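Local coordinates for ribulose bisphosphate carboxylase (Hyperthermus butylicus DSM 5456, PDB 6HUN), which probably catalyses the addition of carbon dioxide and water to ribulose 1,5-bisphosphate, giving two molecules of 3-phosphoglycerate, in an archaeal AMP degradation pathway, at residues P170-V175 and G198-K203; V310-V315 and L345-I350; H326-T331 and V379-L384. One frame throughout, in Å; residues are numbered along the deposited sequence.

How the interactions relate
The three contacts come from two layers of one barrel, the sheet and the helices around it. Interactions 1 and 3 are both parallel strand pairs of its closed eight-stranded sheet, with centres about 13 Å apart; interaction 2 joins two of the surrounding helices. All are largely buried, but interaction 3 runs out into partly exposed loops at the predicted substrate site. Chemistry follows place: backbone bonds and a buried carboxylate dominate interaction 1, aromatic and aliphatic packing with a bridging water fills interaction 2, and a histidine–serine bond distinguishes interaction 3. Interactions 2 and 3 touch directly, His-347 ND1 lying 2.8 Å from Val-329 O; strand 326-328 lies between helices 312-322 and 339-352 in the chain.

Interaction 1 (P170-V175 and G198-K203); sequences PILATV and GIDLVK
The carboxylate of Asp-200 and the peptide group of Leu-172 are the flat groups that meet first. Leu-172 N donates to the anti lone pair of Asp-200 OD2, on the side away from OD1, in a nearly straight bond of 2.8 Å (167° at the hydrogen). OD1 is engaged by Arg-169 in a salt bridge, so both oxygens are held. Around the Leu-172 carbonyl, Leu-201 N comes in the carbonyl plane at 3.1 Å, while Asp-200 N reaches the same oxygen from above the carbonyl plane. Asp-200 is turned so that CG stands anti to its own carbonyl carbon (chi1 -50°), which sets OD2 beside Leu-172 N, while the N-H of Asp-200 goes to Leu-172 O. With a leucine here, the N-H of Leu-172 would probably lose its acceptor and Arg-169 its counter-charge.

Beyond these bonds the pairing becomes a regular parallel ladder: Thr-174 N bonds Leu-201 O at 3.1 Å and Lys-203 N bonds Thr-174 O at 3.0 Å. These are the first two strands of the barrel, joined through helix 184-196 as a beta-alpha-beta unit. Ile-199 CD1 packs on Leu-172 CB at 3.8 Å, crossing it at about a right angle, whereas Ile-171 CG2 meets Leu-201 CD1. Val-175 CG2 lies 3.7 Å from Lys-203 CD. The amine of Lys-203, uncarbamylated here, bonds Gln-403, and its side chain approaches a bound calcium ion, nearest atoms about 3 Å apart. Backbone bonds and aliphatic packing thus fix the base of a lysine predicted to bind magnesium once carbamylated, while its amine end leads on toward the active site.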
ATOM      1  N   PRO A 170     -29.330  11.959  -4.013  1.00 39.36           N
ATOM      2  CA  PRO A 170     -28.050  11.534  -3.438  1.00 38.45           C
ATOM      3  C   PRO A 170     -28.228  10.989  -2.029  1.00 43.71           C
ATOM      4  O   PRO A 170     -29.100  11.417  -1.272  1.00 44.01           O
ATOM      5  CB  PRO A 170     -27.206  12.827  -3.414  1.00 42.90           C
ATOM      6  CG  PRO A 170     -27.884  13.785  -4.318  1.00 43.00           C
ATOM      7  CD  PRO A 170     -29.345  13.415  -4.372  1.00 42.01           C
ATOM      8  N   ILE A 171     -27.355  10.070  -1.654  1.00 39.17           N
ATOM      9  CA  ILE A 171     -27.393   9.558  -0.294  1.00 42.46           C
ATOM     10  C   ILE A 171     -26.476  10.415   0.575  1.00 37.78           C
ATOM     11  O   ILE A 171     -25.421  10.864   0.127  1.00 39.30           O
ATOM     12  CB  ILE A 171     -26.983   8.067  -0.325  1.00 39.52           C
ATOM     13  CG1 ILE A 171     -28.069   7.261  -1.060  1.00 45.44           C
ATOM     14  CG2 ILE A 171     -26.654   7.536   1.083  1.00 41.02           C
ATOM     15  CD1 ILE A 171     -27.677   5.804  -1.244  1.00 49.75           C
ATOM     16  N   LEU A 172     -26.836  10.591   1.846  1.00 41.32           N
ATOM     17  CA  LEU A 172     -26.092  11.442   2.767  1.00 38.79           C
ATOM     18  C   LEU A 172     -25.404  10.633   3.863  1.00 42.91           C
ATOM     19  O   LEU A 172     -26.005   9.727   4.447  1.00 40.84           O
ATOM     20  CB  LEU A 172     -27.025  12.460   3.409  1.00 38.03           C
ATOM     21  CG  LEU A 172     -27.791  13.232   2.307  1.00 43.07           C
ATOM     22  CD1 LEU A 172     -28.991  13.957   2.898  1.00 45.31           C
ATOM     23  CD2 LEU A 172     -26.868  14.163   1.545  1.00 38.89           C
ATOM     24  N   ALA A 173     -24.164  11.016   4.182  1.00 40.22           N
ATOM     25  CA  ALA A 173     -23.375  10.374   5.235  1.00 39.11           C
ATOM     26  C   ALA A 173     -22.732  11.427   6.133  1.00 42.03           C
ATOM     27  O   ALA A 173     -22.438  12.536   5.684  1.00 46.64           O
ATOM     28  CB  ALA A 173     -22.295   9.481   4.607  1.00 32.80           C
ATOM     29  N   THR A 174     -22.531  11.092   7.412  1.00 40.16           N
ATOM     30  CA  THR A 174     -21.856  11.977   8.370  1.00 43.18           C
ATOM     31  C   THR A 174     -20.905  11.182   9.250  1.00 41.83           C
ATOM     32  O   THR A 174     -21.316  10.175   9.824  1.00 39.09           O
ATOM     33  CB  THR A 174     -22.847  12.693   9.288  1.00 48.26           C
ATOM     34  OG1 THR A 174     -23.608  13.611   8.512  1.00 42.53           O
ATOM     35  CG2 THR A 174     -22.107  13.480  10.398  1.00 50.43           C
ATOM     36  N   VAL A 175     -19.676  11.667   9.385  1.00 45.05           N
ATOM     37  CA  VAL A 175     -18.730  11.258  10.428  1.00 46.85           C
ATOM     38  C   VAL A 175     -18.873  12.150  11.663  1.00 52.17           C
ATOM     39  O   VAL A 175     -18.836  13.388  11.557  1.00 53.07           O
ATOM     40  CB  VAL A 175     -17.289  11.310   9.906  1.00 45.15           C
ATOM     41  CG1 VAL A 175     -16.285  10.815  10.979  1.00 44.18           C
ATOM     42  CG2 VAL A 175     -17.173  10.534   8.614  1.00 41.87           C
ATOM     43  N   GLY A 198     -32.433  12.905   9.433  1.00 58.14           N
ATOM     44  CA  GLY A 198     -32.450  12.758   7.985  1.00 55.44           C
ATOM     45  C   GLY A 198     -31.172  12.232   7.327  1.00 51.53           C
ATOM     46  O   GLY A 198     -31.147  11.990   6.117  1.00 51.63           O
ATOM     47  N   ILE A 199     -30.090  12.088   8.074  1.00 47.00           N
ATOM     48  CA  ILE A 199     -28.902  11.500   7.442  1.00 50.85           C
ATOM     49  C   ILE A 199     -29.136   9.994   7.309  1.00 50.12           C
ATOM     50  O   ILE A 199     -29.877   9.392   8.100  1.00 55.43           O
ATOM     51  CB  ILE A 199     -27.622  11.858   8.218  1.00 48.09           C
ATOM     52  CG1 ILE A 199     -27.381  13.361   8.170  1.00 54.83           C
ATOM     53  CG2 ILE A 199     -26.366  11.086   7.670  1.00 43.48           C
ATOM     54  CD1 ILE A 199     -27.646  13.988   6.837  1.00 55.88           C
ATOM     55  N   ASP A 200     -28.614   9.409   6.229  1.00 46.55           N
ATOM     56  CA  ASP A 200     -28.894   8.020   5.868  1.00 43.91           C
ATOM     57  C   ASP A 200     -27.856   7.074   6.458  1.00 43.50           C
ATOM     58  O   ASP A 200     -28.212   5.966   6.858  1.00 43.04           O
ATOM     59  CB  ASP A 200     -28.916   7.848   4.344  1.00 40.12           C
ATOM     60  CG  ASP A 200     -29.804   8.883   3.657  1.00 48.78           C
ATOM     61  OD1 ASP A 200     -31.052   8.916   3.937  1.00 54.28           O
ATOM     62  OD2 ASP A 200     -29.236   9.661   2.855  1.00 43.11           O
ATOM     63  N   LEU A 201     -26.611   7.513   6.533  1.00 40.33           N
ATOM     64  CA  LEU A 201     -25.485   6.660   6.941  1.00 39.73           C
ATOM     65  C   LEU A 201     -24.654   7.394   7.973  1.00 43.83           C
ATOM     66  O   LEU A 201     -24.300   8.563   7.775  1.00 45.15           O
ATOM     67  CB  LEU A 201     -24.601   6.266   5.763  1.00 39.04           C
ATOM     68  CG  LEU A 201     -25.276   5.499   4.639  1.00 38.66           C
ATOM     69  CD1 LEU A 201     -24.363   5.569   3.443  1.00 33.22           C
ATOM     70  CD2 LEU A 201     -25.496   4.041   5.025  1.00 41.29           C
ATOM     71  N   VAL A 202     -24.353   6.719   9.094  1.00 36.32           N
ATOM     72  CA  VAL A 202     -23.359   7.230  10.023  1.00 41.73           C
ATOM     73  C   VAL A 202     -22.051   6.509   9.702  1.00 37.16           C
ATOM     74  O   VAL A 202     -22.055   5.332   9.348  1.00 38.20           O
ATOM     75  CB  VAL A 202     -23.806   7.045  11.492  1.00 49.15           C
ATOM     76  CG1 VAL A 202     -24.304   5.661  11.715  1.00 49.76           C
ATOM     77  CG2 VAL A 202     -22.665   7.384  12.461  1.00 52.22           C
ATOM     78  N   LYS A 203     -20.962   7.238   9.705  1.00 36.08           N
ATOM     79  CA  LYS A 203     -19.706   6.698   9.178  1.00 36.38           C
ATOM     80  C   LYS A 203     -18.614   6.814  10.209  1.00 39.25           C
ATOM     81  O   LYS A 203     -18.368   7.897  10.742  1.00 38.97           O
ATOM     82  CB  LYS A 203     -19.308   7.446   7.908  1.00 39.91           C
ATOM     83  CG  LYS A 203     -18.063   6.970   7.130  1.00 37.82           C
ATOM     84  CD  LYS A 203     -17.926   7.988   5.973  1.00 37.55           C
ATOM     85  CE  LYS A 203     -16.760   7.689   5.063  1.00 42.45           C
ATOM     86  NZ  LYS A 203     -15.654   8.714   5.103  1.00 42.95           N
TER

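Interaction 2 (V310-V315 and L345-I350); sequences VSMFLV and LEHTRI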
ATOM      1  N   VAL A 310       1.081   6.853  -8.769  1.00 15.11           N
ATOM      2  CA  VAL A 310      -0.078   6.208  -9.431  1.00 16.04           C
ATOM      3  C   VAL A 310      -1.190   7.256  -9.479  1.00 19.56           C
ATOM      4  O   VAL A 310      -1.434   7.936  -8.478  1.00 17.23           O
ATOM      5  CB  VAL A 310      -0.590   4.999  -8.638  1.00 16.52           C
ATOM      6  CG1 VAL A 310      -1.731   4.286  -9.485  1.00 14.82           C
ATOM      7  CG2 VAL A 310       0.591   3.973  -8.345  1.00 17.02           C
ATOM      8  N   SER A 311      -1.884   7.388 -10.608  1.00 16.40           N
ATOM      9  CA  SER A 311      -2.982   8.349 -10.624  1.00 16.74           C
ATOM     10  C   SER A 311      -4.117   7.853  -9.746  1.00 16.22           C
ATOM     11  O   SER A 311      -4.343   6.641  -9.573  1.00 17.31           O
ATOM     12  CB  SER A 311      -3.509   8.551 -12.071  1.00 22.59           C
ATOM     13  OG  SER A 311      -4.093   7.306 -12.447  1.00 22.24           O
ATOM     14  N   MET A 312      -4.842   8.805  -9.131  1.00 17.30           N
ATOM     15  CA  MET A 312      -5.993   8.392  -8.341  1.00 16.51           C
ATOM     16  C   MET A 312      -7.026   7.730  -9.258  1.00 19.10           C
ATOM     17  O   MET A 312      -7.792   6.868  -8.818  1.00 19.24           O
ATOM     18  CB  MET A 312      -6.626   9.627  -7.643  1.00 21.72           C
ATOM     19  CG  MET A 312      -7.937   9.243  -6.839  1.00 22.60           C
ATOM     20  SD  MET A 312      -7.484   8.195  -5.379  1.00 23.62           S
ATOM     21  CE  MET A 312      -8.910   7.072  -5.385  1.00 24.02           C
ATOM     22  N   PHE A 313      -7.067   8.153 -10.521  1.00 18.09           N
ATOM     23  CA  PHE A 313      -7.932   7.503 -11.508  1.00 20.39           C
ATOM     24  C   PHE A 313      -7.727   5.983 -11.489  1.00 19.12           C
ATOM     25  O   PHE A 313      -8.686   5.217 -11.433  1.00 18.72           O
ATOM     26  CB  PHE A 313      -7.634   8.121 -12.874  1.00 22.38           C
ATOM     27  CG  PHE A 313      -8.533   7.606 -14.013  1.00 22.10           C
ATOM     28  CD1 PHE A 313      -8.212   6.416 -14.666  1.00 23.93           C
ATOM     29  CD2 PHE A 313      -9.659   8.356 -14.451  1.00 22.80           C
ATOM     30  CE1 PHE A 313      -9.007   5.945 -15.790  1.00 27.42           C
ATOM     31  CE2 PHE A 313     -10.427   7.890 -15.500  1.00 28.97           C
ATOM     32  CZ  PHE A 313     -10.125   6.700 -16.169  1.00 25.14           C
ATOM     33  N   LEU A 314      -6.482   5.536 -11.558  1.00 17.87           N
ATOM     34  CA  LEU A 314      -6.236   4.096 -11.625  1.00 17.53           C
ATOM     35  C   LEU A 314      -6.519   3.433 -10.275  1.00 17.01           C
ATOM     36  O   LEU A 314      -7.019   2.297 -10.204  1.00 18.17           O
ATOM     37  CB  LEU A 314      -4.804   3.873 -12.140  1.00 18.70           C
ATOM     38  CG  LEU A 314      -4.284   2.411 -12.170  1.00 18.90           C
ATOM     39  CD1 LEU A 314      -5.178   1.585 -13.082  1.00 20.76           C
ATOM     40  CD2 LEU A 314      -2.832   2.257 -12.615  1.00 21.12           C
ATOM     41  N   VAL A 315      -6.210   4.125  -9.177  1.00 16.57           N
ATOM     42  CA  VAL A 315      -6.547   3.542  -7.885  1.00 18.89           C
ATOM     43  C   VAL A 315      -8.068   3.306  -7.813  1.00 18.38           C
ATOM     44  O   VAL A 315      -8.527   2.285  -7.300  1.00 17.61           O
ATOM     45  CB  VAL A 315      -6.093   4.495  -6.770  1.00 19.69           C
ATOM     46  CG1 VAL A 315      -6.660   4.040  -5.378  1.00 18.85           C
ATOM     47  CG2 VAL A 315      -4.552   4.630  -6.764  1.00 17.57           C
ATOM     48  N   LEU A 345     -14.071  14.855 -12.374  1.00 31.80           N
ATOM     49  CA  LEU A 345     -15.160  14.396 -13.244  1.00 38.24           C
ATOM     50  C   LEU A 345     -14.771  13.115 -13.977  1.00 39.16           C
ATOM     51  O   LEU A 345     -15.613  12.235 -14.175  1.00 32.56           O
ATOM     52  CB  LEU A 345     -15.595  15.482 -14.247  1.00 44.89           C
ATOM     53  CG  LEU A 345     -16.704  16.440 -13.798  1.00 53.91           C
ATOM     54  CD1 LEU A 345     -16.502  16.853 -12.333  1.00 55.21           C
ATOM     55  CD2 LEU A 345     -16.736  17.682 -14.687  1.00 56.70           C
ATOM     56  N   GLU A 346     -13.495  12.971 -14.368  1.00 36.34           N
ATOM     57  CA  GLU A 346     -13.049  11.709 -14.960  1.00 36.55           C
ATOM     58  C   GLU A 346     -13.082  10.569 -13.945  1.00 28.27           C
ATOM     59  O   GLU A 346     -13.451   9.435 -14.297  1.00 29.47           O
ATOM     60  CB  GLU A 346     -11.637  11.888 -15.580  1.00 34.90           C
ATOM     61  CG  GLU A 346     -11.712  12.820 -16.815  1.00 39.40           C
ATOM     62  CD  GLU A 346     -12.792  12.408 -17.876  1.00 52.05           C
ATOM     63  OE1 GLU A 346     -12.588  11.377 -18.537  1.00 54.74           O
ATOM     64  OE2 GLU A 346     -13.852  13.094 -18.080  1.00 54.14           O
ATOM     65  N   HIS A 347     -12.705  10.840 -12.683  1.00 23.92           N
ATOM     66  CA  HIS A 347     -12.833   9.839 -11.610  1.00 25.00           C
ATOM     67  C   HIS A 347     -14.264   9.338 -11.461  1.00 23.09           C
ATOM     68  O   HIS A 347     -14.491   8.142 -11.249  1.00 26.56           O
ATOM     69  CB  HIS A 347     -12.456  10.392 -10.256  1.00 29.08           C
ATOM     70  CG  HIS A 347     -11.025  10.787 -10.113  1.00 30.41           C
ATOM     71  ND1 HIS A 347     -10.567  11.471  -9.006  1.00 30.64           N
ATOM     72  CD2 HIS A 347      -9.960  10.612 -10.934  1.00 31.44           C
ATOM     73  CE1 HIS A 347      -9.269  11.696  -9.154  1.00 33.79           C
ATOM     74  NE2 HIS A 347      -8.878  11.192 -10.317  1.00 32.15           N
ATOM     75  N   THR A 348     -15.225  10.258 -11.421  1.00 26.00           N
ATOM     76  CA  THR A 348     -16.622   9.805 -11.296  1.00 25.22           C
ATOM     77  C   THR A 348     -17.023   9.001 -12.522  1.00 29.57           C
ATOM     78  O   THR A 348     -17.699   7.970 -12.402  1.00 29.58           O
ATOM     79  CB  THR A 348     -17.608  10.995 -11.131  1.00 32.27           C
ATOM     80  OG1 THR A 348     -17.753  11.675 -12.379  1.00 39.89           O
ATOM     81  CG2 THR A 348     -17.137  11.961 -10.033  1.00 25.57           C
ATOM     82  N   ARG A 349     -16.563   9.416 -13.712  1.00 27.31           N
ATOM     83  CA  ARG A 349     -16.946   8.644 -14.890  1.00 29.00           C
ATOM     84  C   ARG A 349     -16.369   7.248 -14.851  1.00 28.10           C
ATOM     85  O   ARG A 349     -17.066   6.282 -15.169  1.00 29.17           O
ATOM     86  CB  ARG A 349     -16.518   9.328 -16.200  1.00 32.45           C
ATOM     87  CG  ARG A 349     -17.275  10.581 -16.573  1.00 38.39           C
ATOM     88  CD  ARG A 349     -16.669  11.176 -17.871  1.00 48.61           C
ATOM     89  NE  ARG A 349     -16.910  10.261 -18.988  1.00 57.34           N
ATOM     90  CZ  ARG A 349     -16.057   9.979 -19.978  1.00 57.81           C
ATOM     91  NH1 ARG A 349     -16.429   9.109 -20.919  1.00 60.87           N
ATOM     92  NH2 ARG A 349     -14.854  10.554 -20.046  1.00 50.11           N
ATOM     93  N   ILE A 350     -15.107   7.104 -14.445  1.00 26.47           N
ATOM     94  CA  ILE A 350     -14.530   5.757 -14.515  1.00 27.67           C
ATOM     95  C   ILE A 350     -15.151   4.803 -13.471  1.00 30.34           C
ATOM     96  O   ILE A 350     -15.203   3.594 -13.700  1.00 27.95           O
ATOM     97  CB  ILE A 350     -12.993   5.801 -14.394  1.00 26.35           C
ATOM     98  CG1 ILE A 350     -12.383   4.425 -14.820  1.00 24.71           C
ATOM     99  CG2 ILE A 350     -12.496   6.160 -12.926  1.00 24.09           C
ATOM    100  CD1 ILE A 350     -12.660   4.085 -16.324  1.00 27.86           C
TER
HETATM  101  O   HOH W   1      -6.253  10.970 -11.386  1.00 22.98           O
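Phe-313 and Ile-350 supply the apolar part of this contact. Ile-350 CG2 sits over one face of the Phe-313 ring, 4.0 Å from the centroid and 20° off the normal, a CH-pi contact displaced toward the rim. Further out, Ile-350 CG1 comes 3.5 Å from Phe-313 CZ, and the two side chains cross at about a right angle. CG of Phe-313 lies anti to the backbone N (chi1 -176°), which extends the ring across to the second helix; His-347 CD2 is then at its edge, and the ring of Tyr-356 packs edge-to-face with that of Phe-313. Met-312 adds a smaller contact, its CG 3.6 Å from His-347 CE1.

Helices 312-322 and 339-352 belong to the outer layer of the beta/alpha barrel, where they precede and follow strand 326-328. Ser-311 is the N-cap of the first: its OG accepts from Leu-314 N at 3.1 Å.

The polar link between the segments is a single bridging water: it accepts from Phe-313 N at 3.1 Å and lies in the plane of the His-347 ring, at its edge, 2.8 Å from NE2. The other ring nitrogen, ND1, is bonded to Val-329 O, so the imidazole is gripped at both nitrogens.

Charge is dealt with inside the second helix, where Arg-349 NH2 and Glu-346 OE1 form a salt bridge at 2.8 Å. The same carboxylate also takes a hydrogen bond with Tyr-356 and a salt bridge from Lys-359.

Interaction 3 (H326-T331 and V379-L384); sequences HVHVGT and VASGGL
His-328 and Ser-381 meet at the mouth of the beta/alpha barrel, where the sixth and seventh strands of the closed parallel sheet give way to loops at their C-terminal ends. The predicted substrate site includes both residues, together with Gly-382 and Gly-383, and the histidine side chain lies near a bound calcium ion, nearest atoms about 4 Å apart.

Both nitrogens of the His-328 ring have partners. NE2 and Ser-381 OG form a bond of 2.6 Å, almost straight at 175°, with the hydroxyl oxygen in the ring plane; either atom could be the donor. At ND1 the direction is clear, since Gly-330 N gives its hydrogen to that nitrogen at 2.9 Å from a position 16° out of the plane. Held at two points on its rim, the imidazole has little freedom to swing about its CB–CG bond. Its torsion puts CG anti to the backbone N (chi1 -163°), carrying the ring over the neighbouring strand, where Val-379 O stands 3.7 Å above the ring centre. The ring also adjoins Arg-296, another residue predicted to bind substrate.

In the strand pairing itself, Val-379 N donates to Val-327 O at 2.9 Å, and a backbone bond between Val-327 and Phe-377 continues the same pairing; Ala-380 pairs with strand 401-403. At the start of strand 326-328, His-326 ND1 is satisfied by His-293 ND1, and on the side of its CB the fit is aliphatic: Val-379 CG2 touches His-326 CB at 3.9 Å.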
ATOM      1  N   HIS A 326     -18.546   1.862  -2.767  1.00 22.08           N
ATOM      2  CA  HIS A 326     -18.454   3.309  -2.680  1.00 22.60           C
ATOM      3  C   HIS A 326     -16.976   3.693  -2.637  1.00 25.28           C
ATOM      4  O   HIS A 326     -16.173   3.004  -2.014  1.00 23.11           O
ATOM      5  CB  HIS A 326     -19.036   3.953  -1.410  1.00 25.18           C
ATOM      6  CG  HIS A 326     -20.286   3.360  -0.857  1.00 27.92           C
ATOM      7  ND1 HIS A 326     -20.592   3.479   0.484  1.00 33.17           N
ATOM      8  CD2 HIS A 326     -21.344   2.748  -1.435  1.00 31.17           C
ATOM      9  CE1 HIS A 326     -21.797   2.963   0.708  1.00 36.49           C
ATOM     10  NE2 HIS A 326     -22.269   2.505  -0.438  1.00 32.96           N
ATOM     11  N   VAL A 327     -16.618   4.832  -3.230  1.00 23.54           N
ATOM     12  CA  VAL A 327     -15.190   5.235  -3.124  1.00 21.57           C
ATOM     13  C   VAL A 327     -15.091   6.749  -3.290  1.00 21.39           C
ATOM     14  O   VAL A 327     -15.851   7.371  -4.042  1.00 23.01           O
ATOM     15  CB  VAL A 327     -14.292   4.493  -4.150  1.00 26.07           C
ATOM     16  CG1 VAL A 327     -14.439   5.076  -5.529  1.00 22.38           C
ATOM     17  CG2 VAL A 327     -12.750   4.653  -3.735  1.00 26.48           C
ATOM     18  N   HIS A 328     -14.171   7.355  -2.564  1.00 21.06           N
ATOM     19  CA  HIS A 328     -14.062   8.808  -2.613  1.00 22.35           C
ATOM     20  C   HIS A 328     -13.263   9.184  -3.867  1.00 27.48           C
ATOM     21  O   HIS A 328     -12.204   8.603  -4.124  1.00 32.21           O
ATOM     22  CB  HIS A 328     -13.351   9.288  -1.341  1.00 24.95           C
ATOM     23  CG  HIS A 328     -13.505  10.738  -1.054  1.00 33.61           C
ATOM     24  ND1 HIS A 328     -13.007  11.718  -1.879  1.00 42.53           N
ATOM     25  CD2 HIS A 328     -14.088  11.379  -0.013  1.00 42.01           C
ATOM     26  CE1 HIS A 328     -13.289  12.910  -1.376  1.00 43.60           C
ATOM     27  NE2 HIS A 328     -13.939  12.732  -0.239  1.00 43.92           N
ATOM     28  N   VAL A 329     -13.764  10.151  -4.616  1.00 30.38           N
ATOM     29  CA  VAL A 329     -13.175  10.579  -5.878  1.00 36.56           C
ATOM     30  C   VAL A 329     -12.450  11.904  -5.757  1.00 45.86           C
ATOM     31  O   VAL A 329     -11.994  12.459  -6.787  1.00 41.66           O
ATOM     32  CB  VAL A 329     -14.248  10.693  -6.987  1.00 33.00           C
ATOM     33  CG1 VAL A 329     -14.750   9.333  -7.345  1.00 32.82           C
ATOM     34  CG2 VAL A 329     -15.408  11.565  -6.566  1.00 36.42           C
ATOM     35  N   GLY A 330     -12.366  12.463  -4.565  1.00 36.10           N
ATOM     36  CA  GLY A 330     -11.719  13.757  -4.461  1.00 52.94           C
ATOM     37  C   GLY A 330     -12.632  14.893  -4.867  1.00 55.46           C
ATOM     38  O   GLY A 330     -13.712  14.703  -5.420  1.00 59.64           O
ATOM     39  N   THR A 331     -12.146  16.138  -4.602  1.00 60.27           N
ATOM     40  CA  THR A 331     -13.019  17.272  -4.322  1.00 66.99           C
ATOM     41  C   THR A 331     -13.193  18.202  -5.530  1.00 65.22           C
ATOM     42  O   THR A 331     -12.184  18.679  -6.090  1.00 70.93           O
ATOM     43  CB  THR A 331     -12.435  18.031  -3.140  1.00 71.13           C
ATOM     44  OG1 THR A 331     -11.048  18.282  -3.409  1.00 75.09           O
ATOM     45  CG2 THR A 331     -12.513  17.155  -1.886  1.00 68.02           C
ATOM     46  N   VAL A 379     -18.085   9.215  -3.764  1.00 27.30           N
ATOM     47  CA  VAL A 379     -18.333   9.930  -2.522  1.00 28.30           C
ATOM     48  C   VAL A 379     -17.746  11.329  -2.645  1.00 33.88           C
ATOM     49  O   VAL A 379     -16.578  11.488  -3.021  1.00 30.52           O
ATOM     50  CB  VAL A 379     -17.728   9.165  -1.342  1.00 32.67           C
ATOM     51  CG1 VAL A 379     -17.832   9.998  -0.062  1.00 32.89           C
ATOM     52  CG2 VAL A 379     -18.392   7.761  -1.273  1.00 27.17           C
ATOM     53  N   ALA A 380     -18.573  12.334  -2.369  1.00 33.40           N
ATOM     54  CA  ALA A 380     -18.117  13.722  -2.383  1.00 38.77           C
ATOM     55  C   ALA A 380     -17.994  14.232  -0.954  1.00 37.78           C
ATOM     56  O   ALA A 380     -18.817  13.911  -0.086  1.00 38.52           O
ATOM     57  CB  ALA A 380     -19.087  14.590  -3.180  1.00 39.10           C
ATOM     58  N   SER A 381     -16.981  15.038  -0.700  1.00 34.47           N
ATOM     59  CA  SER A 381     -16.766  15.516   0.652  1.00 42.69           C
ATOM     60  C   SER A 381     -15.853  16.720   0.562  1.00 53.88           C
ATOM     61  O   SER A 381     -15.206  16.949  -0.461  1.00 64.43           O
ATOM     62  CB  SER A 381     -16.133  14.444   1.534  1.00 45.82           C
ATOM     63  OG  SER A 381     -14.729  14.564   1.422  1.00 54.30           O
ATOM     64  N   GLY A 382     -15.772  17.453   1.658  1.00 51.18           N
ATOM     65  CA  GLY A 382     -14.961  18.665   1.674  1.00 49.66           C
ATOM     66  C   GLY A 382     -15.713  19.888   2.116  1.00 48.53           C
ATOM     67  O   GLY A 382     -15.896  20.842   1.350  1.00 58.74           O
ATOM     68  N   GLY A 383     -16.107  19.918   3.381  1.00 48.65           N
ATOM     69  CA  GLY A 383     -16.728  21.124   3.889  1.00 50.90           C
ATOM     70  C   GLY A 383     -18.032  21.455   3.189  1.00 53.30           C
ATOM     71  O   GLY A 383     -18.316  22.629   2.934  1.00 55.90           O
ATOM     72  N   LEU A 384     -18.838  20.448   2.864  1.00 47.67           N
ATOM     73  CA  LEU A 384     -20.106  20.717   2.184  1.00 49.50           C
ATOM     74  C   LEU A 384     -21.162  21.176   3.179  1.00 52.16           C
ATOM     75  O   LEU A 384     -21.494  20.451   4.123  1.00 56.52           O
ATOM     76  CB  LEU A 384     -20.604  19.477   1.450  1.00 44.22           C
ATOM     77  CG  LEU A 384     -19.584  18.828   0.507  1.00 47.57           C
ATOM     78  CD1 LEU A 384     -20.055  17.460   0.082  1.00 46.61           C
ATOM     79  CD2 LEU A 384     -19.359  19.715  -0.691  1.00 46.31           C
TER